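Local coordinates for gamma-resorcylate decarboxylase (Polaromonas, PDB 4QRO), which probably catalyses the manganese-dependent, non-oxidative decarboxylation of gamma-resorcylate (2,6-dihydroxybenzoate) to resorcinol, as a member of the amidohydrolase superfamily, at residues E8-T13 against I56-A61; S34-I39 against W288-I293. One frame throughout, in Å; residues are numbered along the deposited sequence.

Contact 1: residues E8-T13 against I56-A61; sequences EEHFAT and ILSLNA. With MN (manganese (II) ion), chain K; 38L (2-nitrobenzene-1,3-diol), chain M.
With CG of His-10 turned anti to its own carbonyl carbon (chi1 -57°), the imidazole comes to lie beside Ser-58, whose OG, set between backbone N and carbonyl carbon (chi1 62°), stands 3.0 Å from His-10 ND1. The other ring nitrogen, His-10 NE2, binds manganese at 2.2 Å. Glu-8, extended beyond CG, brings OE1 to the same ion, also at 2.2 Å, while its OE2 is hydrogen-bonded to Tyr-162 and Ser-262. His-164, Asp-287 and two oxygens of the nitroresorcinol inhibitor complete the coordination. Strands 4-11 and 52-59 run parallel here, neighbours in the (beta/alpha)8 barrel of the amidohydrolase superfamily, with metal ligands at the C-terminal end of the first strand. Two backbone bonds tie them: Ser-58 N to Glu-9 O, 2.9 Å with 153° at the hydrogen, and Phe-11 N to Ser-58 O. A water accepts from Glu-9 N and lies 2.7 Å from Ile-56 O, with Ser-58 OG as its third partner. On the sheet face away from the metal, the Phe-11 ring receives Leu-59 CA over one face, a CH-pi contact 4.2 Å from the centroid, and Phe-11 CE1 meets Leu-59 CD1 at 3.8 Å; Leu-84 of helix 70-90 packs on the same phenyl ring.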
loop_
_atom_site.group_PDB
_atom_site.type_symbol
_atom_site.label_atom_id
_atom_site.label_comp_id
_atom_site.label_asym_id
_atom_site.label_seq_id
_atom_site.Cartn_x
_atom_site.Cartn_y
_atom_site.Cartn_z
ATOM N N GLU A 8 -1.252 16.154 13.037
ATOM C CA GLU A 8 -2.464 15.471 12.601
ATOM C C GLU A 8 -3.336 15.296 13.831
ATOM O O GLU A 8 -3.441 14.215 14.411
ATOM C CB GLU A 8 -2.189 14.120 11.909
ATOM C CG GLU A 8 -3.362 13.724 11.019
ATOM C CD GLU A 8 -3.213 12.379 10.327
ATOM O OE1 GLU A 8 -4.189 11.586 10.358
ATOM O OE2 GLU A 8 -2.164 12.149 9.692
ATOM N N GLU A 9 -3.975 16.395 14.207
ATOM C CA GLU A 9 -4.616 16.541 15.488
ATOM C C GLU A 9 -5.979 17.186 15.179
ATOM O O GLU A 9 -6.077 18.351 14.746
ATOM C CB GLU A 9 -3.765 17.420 16.443
ATOM C CG GLU A 9 -2.223 17.262 16.362
ATOM C CD GLU A 9 -1.705 15.842 16.611
ATOM O OE1 GLU A 9 -0.870 15.333 15.797
ATOM O OE2 GLU A 9 -2.111 15.221 17.621
ATOM N N HIS A 10 -7.020 16.392 15.338
ATOM C CA HIS A 10 -8.298 16.708 14.770
ATOM C C HIS A 10 -9.294 17.223 15.794
ATOM O O HIS A 10 -9.235 16.875 16.967
ATOM C CB HIS A 10 -8.903 15.469 14.114
ATOM C CG HIS A 10 -8.055 14.849 13.050
ATOM N ND1 HIS A 10 -7.817 15.461 11.836
ATOM C CD2 HIS A 10 -7.461 13.632 12.987
ATOM C CE1 HIS A 10 -7.073 14.665 11.086
ATOM N NE2 HIS A 10 -6.857 13.544 11.755
ATOM N N PHE A 11 -10.254 17.999 15.300
ATOM C CA PHE A 11 -11.407 18.434 16.090
ATOM C C PHE A 11 -12.618 18.427 15.159
ATOM O O PHE A 11 -12.489 18.274 13.916
ATOM C CB PHE A 11 -11.187 19.859 16.633
ATOM C CG PHE A 11 -11.256 20.919 15.562
ATOM C CD1 PHE A 11 -12.469 21.512 15.220
ATOM C CD2 PHE A 11 -10.131 21.250 14.827
ATOM C CE1 PHE A 11 -12.553 22.436 14.202
ATOM C CE2 PHE A 11 -10.195 22.193 13.818
ATOM C CZ PHE A 11 -11.419 22.773 13.487
ATOM N N ALA A 12 -13.797 18.603 15.742
ATOM C CA ALA A 12 -15.031 18.715 14.951
ATOM C C ALA A 12 -15.875 19.884 15.440
ATOM O O ALA A 12 -15.761 20.298 16.600
ATOM C CB ALA A 12 -15.835 17.440 15.041
ATOM N N THR A 13 -16.683 20.425 14.534
ATOM C CA THR A 13 -17.811 21.275 14.921
ATOM C C THR A 13 -19.060 20.390 15.003
ATOM O O THR A 13 -19.046 19.241 14.532
ATOM C CB THR A 13 -18.019 22.436 13.928
ATOM O OG1 THR A 13 -18.289 21.913 12.622
ATOM C CG2 THR A 13 -16.776 23.305 13.867
ATOM N N ILE A 56 -1.079 21.533 15.721
ATOM C CA ILE A 56 -1.595 22.208 14.590
ATOM C C ILE A 56 -2.901 21.472 14.307
ATOM O O ILE A 56 -2.909 20.279 14.029
ATOM C CB ILE A 56 -0.630 22.159 13.412
ATOM C CG1 ILE A 56 0.770 22.649 13.855
ATOM C CG2 ILE A 56 -1.169 22.994 12.269
ATOM C CD1 ILE A 56 1.770 22.732 12.723
ATOM N N LEU A 57 -4.009 22.187 14.436
ATOM C CA LEU A 57 -5.323 21.575 14.508
ATOM C C LEU A 57 -5.964 21.490 13.134
ATOM O O LEU A 57 -5.756 22.353 12.291
ATOM C CB LEU A 57 -6.221 22.396 15.451
ATOM C CG LEU A 57 -5.839 22.479 16.932
ATOM C CD1 LEU A 57 -6.763 23.465 17.628
ATOM C CD2 LEU A 57 -5.888 21.110 17.603
ATOM N N SER A 58 -6.748 20.442 12.909
ATOM C CA SER A 58 -7.512 20.309 11.663
ATOM C C SER A 58 -8.874 19.680 11.905
ATOM O O SER A 58 -9.037 18.797 12.760
ATOM C CB SER A 58 -6.745 19.442 10.619
ATOM O OG SER A 58 -6.544 18.113 11.113
ATOM N N LEU A 59 -9.821 20.089 11.069
ATOM C CA LEU A 59 -11.166 19.561 11.054
ATOM C C LEU A 59 -11.135 18.070 10.709
ATOM O O LEU A 59 -10.201 17.571 10.066
ATOM C CB LEU A 59 -11.986 20.345 10.011
ATOM C CG LEU A 59 -13.512 20.246 9.943
ATOM C CD1 LEU A 59 -14.103 20.712 11.251
ATOM C CD2 LEU A 59 -14.047 21.072 8.785
ATOM N N ASN A 60 -12.157 17.364 11.163
ATOM C CA ASN A 60 -12.259 15.920 10.986
ATOM C C ASN A 60 -12.648 15.543 9.536
ATOM O O ASN A 60 -12.746 16.416 8.680
ATOM C CB ASN A 60 -13.202 15.314 12.032
ATOM C CG ASN A 60 -14.631 15.757 11.877
ATOM O OD1 ASN A 60 -14.913 16.924 11.580
ATOM N ND2 ASN A 60 -15.555 14.838 12.153
ATOM N N ALA A 61 -12.786 14.248 9.262
ATOM C CA ALA A 61 -12.876 13.743 7.878
ATOM C C ALA A 61 -14.205 13.023 7.664
ATOM O O ALA A 61 -14.758 12.487 8.617
ATOM C CB ALA A 61 -11.729 12.789 7.607
HETATM MN MN MN K . -6.285 11.546 10.909
HETATM O OAK 38L M . -6.358 9.344 10.099
HETATM N NAG 38L M . -6.891 8.377 10.570
HETATM O OAJ 38L M . -6.351 7.282 10.420
HETATM C CAA 38L M . -8.109 8.527 11.278
HETATM C CAF 38L M . -8.716 7.378 11.776
HETATM O OAH 38L M . -7.945 6.354 12.239
HETATM C CAE 38L M . -10.107 7.271 11.806
HETATM C CAD 38L M . -10.902 8.333 11.389
HETATM C CAC 38L M . -10.306 9.545 11.053
HETATM C CAB 38L M . -8.917 9.658 11.039
HETATM O OAI 38L M . -8.354 10.877 10.771
HETATM O O HOH W 1 -3.913 18.577 12.213
#

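Contact 2: residues S34-I39 against W288-I293; sequences SRLLDI and WPFENI. With 38L (2-nitrobenzene-1,3-diol), chain M.
The guanidinium of Arg-35 lies with one face over Trp-288, the planes 23° apart and Trp-288 CZ3 3.4 Å above the guanidinium plane near its centre, while Pro-289 O and Asn-292 OD1 sit along its edge. On the indole itself, Arg-35 CD makes a CH-pi contact over the six-membered ring and Pro-289 CB covers the rim of one face; Ile-293 CD1 takes the opposite face. In the amidohydrolase barrel, this joins helix 29-37 to the loop after the short strand 282-283, in which the peptide bond before Pro-289 is cis. Arg-35 NH1 donates to Pro-289 O at 3.0 Å, close to the guanidinium plane, and NH2 donates to Asn-292 OD1 at 2.9 Å, with a weak second bond from NH1 to the same oxygen. The chain, extended from CG to NE, carries the charge across the indole; Arg-35 NE is salt-bridged to Glu-31, and Trp-236 of the second subunit adds a cation-pi contact. A leucine in place of Arg-35 would probably leave Pro-289 O and Asn-292 OD1 without these donors and Glu-31 without its positive mate. Leu-36 CD2 packs 3.6 Å from Pro-289 CG and 4.2 Å from Phe-290 CZ. The phenyl ring of Phe-290 is laid against the inhibitor, with ligand CAC 3.4 Å above its plane. At the indole edge, a water accepts from Trp-288 NE1 at 3.0 Å and lies 2.7 Å from Arg-35 O.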
loop_
_atom_site.group_PDB
_atom_site.type_symbol
_atom_site.label_atom_id
_atom_site.label_comp_id
_atom_site.label_asym_id
_atom_site.label_seq_id
_atom_site.Cartn_x
_atom_site.Cartn_y
_atom_site.Cartn_z
ATOM N N SER A 34 -16.566 13.519 22.740
ATOM C CA SER A 34 -16.038 14.438 23.766
ATOM C C SER A 34 -14.629 14.900 23.415
ATOM O O SER A 34 -14.307 16.079 23.591
ATOM C CB SER A 34 -16.036 13.775 25.143
ATOM O OG SER A 34 -15.142 12.694 25.176
ATOM N N ARG A 35 -13.794 13.990 22.884
ATOM C CA ARG A 35 -12.437 14.375 22.441
ATOM C C ARG A 35 -12.491 15.289 21.243
ATOM O O ARG A 35 -11.720 16.271 21.178
ATOM C CB ARG A 35 -11.604 13.158 22.054
ATOM C CG ARG A 35 -11.315 12.182 23.167
ATOM C CD ARG A 35 -10.570 10.946 22.623
ATOM N NE ARG A 35 -10.132 10.034 23.650
ATOM C CZ ARG A 35 -9.315 9.003 23.466
ATOM N NH1 ARG A 35 -8.834 8.702 22.261
ATOM N NH2 ARG A 35 -8.960 8.286 24.510
ATOM N N LEU A 36 -13.386 14.989 20.294
ATOM C CA LEU A 36 -13.476 15.759 19.051
ATOM C C LEU A 36 -13.910 17.189 19.340
ATOM O O LEU A 36 -13.409 18.106 18.728
ATOM C CB LEU A 36 -14.418 15.119 18.013
ATOM C CG LEU A 36 -13.795 13.969 17.213
ATOM C CD1 LEU A 36 -14.857 13.114 16.528
ATOM C CD2 LEU A 36 -12.764 14.494 16.192
ATOM N N LEU A 37 -14.816 17.362 20.313
ATOM C CA LEU A 37 -15.397 18.658 20.588
ATOM C C LEU A 37 -14.534 19.495 21.508
ATOM O O LEU A 37 -14.721 20.698 21.587
ATOM C CB LEU A 37 -16.809 18.514 21.176
ATOM C CG LEU A 37 -17.876 18.001 20.222
ATOM C CD1 LEU A 37 -19.184 17.746 20.995
ATOM C CD2 LEU A 37 -18.086 18.946 19.051
ATOM N N ASP A 38 -13.580 18.878 22.194
ATOM C CA ASP A 38 -12.778 19.601 23.173
ATOM C C ASP A 38 -11.470 20.059 22.562
ATOM O O ASP A 38 -10.696 19.257 22.090
ATOM C CB ASP A 38 -12.509 18.760 24.423
ATOM C CG ASP A 38 -11.333 19.290 25.211
ATOM O OD1 ASP A 38 -11.406 20.423 25.731
ATOM O OD2 ASP A 38 -10.307 18.604 25.236
ATOM N N ILE A 39 -11.248 21.366 22.543
ATOM C CA ILE A 39 -9.967 21.924 22.149
ATOM C C ILE A 39 -9.235 22.521 23.336
ATOM O O ILE A 39 -8.060 22.283 23.497
ATOM C CB ILE A 39 -10.146 22.978 21.052
ATOM C CG1 ILE A 39 -10.610 22.304 19.755
ATOM C CG2 ILE A 39 -8.848 23.753 20.840
ATOM C CD1 ILE A 39 -11.053 23.293 18.708
ATOM N N TRP A 288 -4.630 12.097 17.214
ATOM C CA TRP A 288 -5.622 12.377 18.234
ATOM C C TRP A 288 -6.800 13.009 17.522
ATOM O O TRP A 288 -6.595 13.869 16.658
ATOM C CB TRP A 288 -5.056 13.298 19.303
ATOM C CG TRP A 288 -6.027 13.728 20.367
ATOM C CD1 TRP A 288 -6.697 14.942 20.417
ATOM C CD2 TRP A 288 -6.419 13.011 21.542
ATOM N NE1 TRP A 288 -7.468 15.003 21.539
ATOM C CE2 TRP A 288 -7.333 13.837 22.252
ATOM C CE3 TRP A 288 -6.124 11.744 22.053
ATOM C CZ2 TRP A 288 -7.914 13.449 23.477
ATOM C CZ3 TRP A 288 -6.711 11.353 23.290
ATOM C CH2 TRP A 288 -7.601 12.204 23.968
ATOM N N PRO A 289 -8.028 12.579 17.860
ATOM C CA PRO A 289 -8.429 11.694 18.957
ATOM C C PRO A 289 -8.712 10.252 18.583
ATOM O O PRO A 289 -9.228 9.475 19.415
ATOM C CB PRO A 289 -9.697 12.369 19.472
ATOM C CG PRO A 289 -10.321 12.872 18.226
ATOM C CD PRO A 289 -9.191 13.324 17.340
ATOM N N PHE A 290 -8.329 9.879 17.369
ATOM C CA PHE A 290 -8.573 8.527 16.864
ATOM C C PHE A 290 -7.496 7.580 17.373
ATOM O O PHE A 290 -7.698 6.339 17.397
ATOM C CB PHE A 290 -8.654 8.547 15.324
ATOM C CG PHE A 290 -9.722 9.464 14.798
ATOM C CD1 PHE A 290 -11.042 9.095 14.845
ATOM C CD2 PHE A 290 -9.401 10.730 14.297
ATOM C CE1 PHE A 290 -12.032 9.955 14.407
ATOM C CE2 PHE A 290 -10.392 11.597 13.843
ATOM C CZ PHE A 290 -11.701 11.196 13.887
ATOM N N GLU A 291 -6.350 8.168 17.728
ATOM C CA GLU A 291 -5.303 7.523 18.507
ATOM C C GLU A 291 -5.064 8.310 19.782
ATOM O O GLU A 291 -5.250 9.546 19.808
ATOM C CB GLU A 291 -3.977 7.524 17.755
ATOM C CG GLU A 291 -4.019 6.911 16.392
ATOM C CD GLU A 291 -4.202 5.424 16.443
ATOM O OE1 GLU A 291 -4.010 4.828 17.535
ATOM O OE2 GLU A 291 -4.567 4.877 15.391
ATOM N N ASN A 292 -4.625 7.611 20.823
ATOM C CA ASN A 292 -4.246 8.246 22.094
ATOM C C ASN A 292 -2.949 9.021 22.009
ATOM O O ASN A 292 -1.966 8.548 21.418
ATOM C CB ASN A 292 -4.079 7.218 23.218
ATOM C CG ASN A 292 -5.384 6.846 23.902
ATOM O OD1 ASN A 292 -6.487 7.169 23.427
ATOM N ND2 ASN A 292 -5.264 6.193 25.046
ATOM N N ILE A 293 -2.950 10.218 22.594
ATOM C CA ILE A 293 -1.748 10.998 22.780
ATOM C C ILE A 293 -0.684 10.203 23.549
ATOM O O ILE A 293 0.482 10.201 23.147
ATOM C CB ILE A 293 -2.044 12.355 23.466
ATOM C CG1 ILE A 293 -2.777 13.287 22.494
ATOM C CG2 ILE A 293 -0.750 13.022 23.941
ATOM C CD1 ILE A 293 -3.545 14.405 23.172
HETATM O OAK 38L M . -6.358 9.344 10.099
HETATM N NAG 38L M . -6.891 8.377 10.570
HETATM O OAJ 38L M . -6.351 7.282 10.420
HETATM C CAA 38L M . -8.109 8.527 11.278
HETATM C CAF 38L M . -8.716 7.378 11.776
HETATM O OAH 38L M . -7.945 6.354 12.239
HETATM C CAE 38L M . -10.107 7.271 11.806
HETATM C CAD 38L M . -10.902 8.333 11.389
HETATM C CAC 38L M . -10.306 9.545 11.053
HETATM C CAB 38L M . -8.917 9.658 11.039
HETATM O OAI 38L M . -8.354 10.877 10.771
HETATM O O HOH W 2 -9.634 16.534 22.944
#

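Contacts 1 and 2 have centres 9 Å apart and interleave along the chain: 8-13 comes first, then 34-39, 56-61 and finally 288-293. Their segments also meet directly. Strand 4-11 reaches the loop through a probable hydrogen bond from His-10 N to Trp-288 O, 2.9 Å, and Ala-12 N lies 3.1 Å from Leu-36 O, probably bonded to it, from helix 29-37. Residues 8-13 thus have strand 52-59 along one side and the 288-293 loop on another, bringing a strand near the N-terminus beside a loop from the last part of the barrel. Both contacts touch the inhibitor: contact 1 through manganese ligands, contact 2 through an aromatic wall of the pocket that also adjoins the second subunit.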